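Long-range contact in CRISPR-associated protein, Cse1 family (Acidimicrobium ferrooxidans, PDB 4H3T), which is probably the large subunit of a type I-E CRISPR Cascade complex, taking part in recognition of invading DNA: residues Thr245-Ala250 with Ala285-Asp290. The protein carries 1 engineered substitution. Residues are numbered along the deposited sequence; the frame is centred on the assembly and turned at random.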
loop_
_atom_site.group_PDB
_atom_site.type_symbol
_atom_site.label_atom_id
_atom_site.label_comp_id
_atom_site.label_asym_id
_atom_site.label_seq_id
_atom_site.Cartn_x
_atom_site.Cartn_y
_atom_site.Cartn_z
ATOM N N THR A 245 -14.816 21.374 -14.761
ATOM C CA THR A 245 -13.807 22.234 -14.157
ATOM C C THR A 245 -13.193 21.490 -12.968
ATOM O O THR A 245 -13.835 20.607 -12.381
ATOM C CB THR A 245 -14.409 23.558 -13.774
ATOM O OG1 THR A 245 -15.414 23.299 -12.810
ATOM C CG2 THR A 245 -15.008 24.287 -14.973
ATOM N N ARG A 246 -11.963 21.856 -12.617
ATOM C CA ARG A 246 -11.240 21.222 -11.501
ATOM C C ARG A 246 -10.396 22.247 -10.766
ATOM O O ARG A 246 -10.117 23.334 -11.277
ATOM C CB ARG A 246 -10.369 20.074 -12.034
ATOM C CG ARG A 246 -9.114 20.532 -12.808
ATOM C CD ARG A 246 -8.626 19.485 -13.767
ATOM N NE ARG A 246 -7.276 19.762 -14.269
ATOM C CZ ARG A 246 -6.125 19.441 -13.698
ATOM N NH1 ARG A 246 -4.985 19.746 -14.290
ATOM N NH2 ARG A 246 -6.103 18.779 -12.534
ATOM N N VAL A 247 -9.992 21.899 -9.575
ATOM C CA VAL A 247 -9.237 22.795 -8.686
ATOM C C VAL A 247 -8.195 22.017 -7.944
ATOM O O VAL A 247 -8.273 20.780 -7.865
ATOM C CB VAL A 247 -10.175 23.530 -7.623
ATOM C CG1 VAL A 247 -11.228 24.430 -8.271
ATOM C CG2 VAL A 247 -10.832 22.560 -6.675
HETATM N N MSE A 248 -7.287 22.752 -7.310
HETATM C CA MSE A 248 -6.423 22.241 -6.247
HETATM C C MSE A 248 -7.117 22.713 -4.959
HETATM O O MSE A 248 -7.410 23.895 -4.864
HETATM C CB MSE A 248 -4.973 22.700 -6.280
HETATM C CG MSE A 248 -4.236 22.177 -5.003
HETATM SE SE MSE A 248 -2.412 22.617 -4.892
HETATM C CE MSE A 248 -1.775 21.284 -6.158
ATOM N N ARG A 249 -7.373 21.814 -4.011
ATOM C CA ARG A 249 -8.137 22.087 -2.792
ATOM C C ARG A 249 -7.608 21.251 -1.651
ATOM O O ARG A 249 -7.258 20.078 -1.841
ATOM C CB ARG A 249 -9.629 21.685 -3.084
ATOM C CG ARG A 249 -10.595 21.825 -1.977
ATOM C CD ARG A 249 -12.037 21.765 -2.487
ATOM N NE ARG A 249 -12.526 20.418 -2.805
ATOM C CZ ARG A 249 -12.859 19.509 -1.888
ATOM N NH1 ARG A 249 -12.688 19.762 -0.600
ATOM N NH2 ARG A 249 -13.319 18.319 -2.257
ATOM N N ALA A 250 -7.690 21.797 -0.448
ATOM C CA ALA A 250 -7.386 21.082 0.782
ATOM C C ALA A 250 -8.573 20.206 1.149
ATOM O O ALA A 250 -9.677 20.711 1.236
ATOM C CB ALA A 250 -7.086 22.065 1.920
ATOM N N ALA A 285 -8.982 14.959 -16.462
ATOM C CA ALA A 285 -8.364 15.429 -15.224
ATOM C C ALA A 285 -9.362 15.912 -14.209
ATOM O O ALA A 285 -10.348 16.530 -14.564
ATOM C CB ALA A 285 -7.408 16.556 -15.554
ATOM N N GLY A 286 -9.101 15.653 -12.941
ATOM C CA GLY A 286 -9.966 16.160 -11.868
ATOM C C GLY A 286 -9.180 16.952 -10.836
ATOM O O GLY A 286 -8.170 17.612 -11.130
ATOM N N ASP A 287 -9.700 16.964 -9.619
ATOM C CA ASP A 287 -9.156 17.795 -8.589
ATOM C C ASP A 287 -7.851 17.289 -8.015
ATOM O O ASP A 287 -7.645 16.103 -7.840
ATOM C CB ASP A 287 -10.148 17.952 -7.428
ATOM C CG ASP A 287 -11.447 18.645 -7.766
ATOM O OD1 ASP A 287 -11.423 19.590 -8.598
ATOM O OD2 ASP A 287 -12.515 18.214 -7.225
ATOM N N GLU A 288 -6.978 18.210 -7.651
ATOM C CA GLU A 288 -5.686 17.863 -7.071
ATOM C C GLU A 288 -5.734 18.091 -5.566
ATOM O O GLU A 288 -6.298 19.091 -5.124
ATOM C CB GLU A 288 -4.585 18.747 -7.672
ATOM C CG GLU A 288 -4.491 18.729 -9.207
ATOM C CD GLU A 288 -4.052 17.441 -9.871
ATOM O OE1 GLU A 288 -3.831 16.455 -9.133
ATOM O OE2 GLU A 288 -3.891 17.425 -11.119
ATOM N N VAL A 289 -5.175 17.171 -4.785
ATOM C CA VAL A 289 -5.138 17.280 -3.347
ATOM C C VAL A 289 -3.985 18.211 -2.958
ATOM O O VAL A 289 -2.838 18.006 -3.376
ATOM C CB VAL A 289 -4.970 15.899 -2.652
ATOM C CG1 VAL A 289 -4.870 16.059 -1.149
ATOM C CG2 VAL A 289 -6.103 14.948 -2.991
ATOM N N ASP A 290 -4.285 19.180 -2.114
ATOM C CA ASP A 290 -3.277 20.041 -1.471
ATOM C C ASP A 290 -2.444 19.139 -0.541
ATOM O O ASP A 290 -2.959 18.591 0.434
ATOM C CB ASP A 290 -3.980 21.163 -0.718
ATOM C CG ASP A 290 -3.029 22.151 -0.069
ATOM O OD1 ASP A 290 -2.068 21.705 0.575
ATOM O OD2 ASP A 290 -3.276 23.365 -0.175
HETATM O O HOH W 1 -2.674 19.281 -12.560
HETATM O O HOH W 2 -12.411 16.821 -4.747
HETATM O O HOH W 3 -14.059 19.847 -5.324
#
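Met248 and Arg249 pair in parallel with Glu288 and Val289, a short edge pairing that adds strand 248-249 to the end of strand 275-289 in a mixed sheet. Three backbone bonds join them: Glu288 N to Val247 O (2.9 Å), Arg249 N to Glu288 O, and Asp290 N to Arg249 O. Just ahead of strand 248-249, the side chain of Asp287 replaces a backbone partner. Its CG lies beside its own backbone N (chi1 -63°), and Asp287 OD1 accepts Val247 N at 2.9 Å, on the anti side of the carboxylate. Arg264 also binds this oxygen. Two waters link OD2 to Arg249, whose guanidinium pairs with Asp256.

The extended chain of Arg246 passes alongside Gly286 and lays one guanidinium face against Ala285 CB. Arg246 NH2 gives two bonds close to the guanidinium plane, to Gly286 O (2.8 Å) and to Glu288 OE2 (3.0 Å). The latter is a salt bridge that meets the carboxylate from above its plane, the two planes being 72° apart. A water bridges NH1 and OE2, and Asp190 holds NE. Together these bonds fix the guanidinium's rotation.

On the Arg249 and Val289 side lies Trp260, just before strand 263-272, the antiparallel neighbour of 275-289. Asp290 N-caps helix 291-297 through Ala293 N.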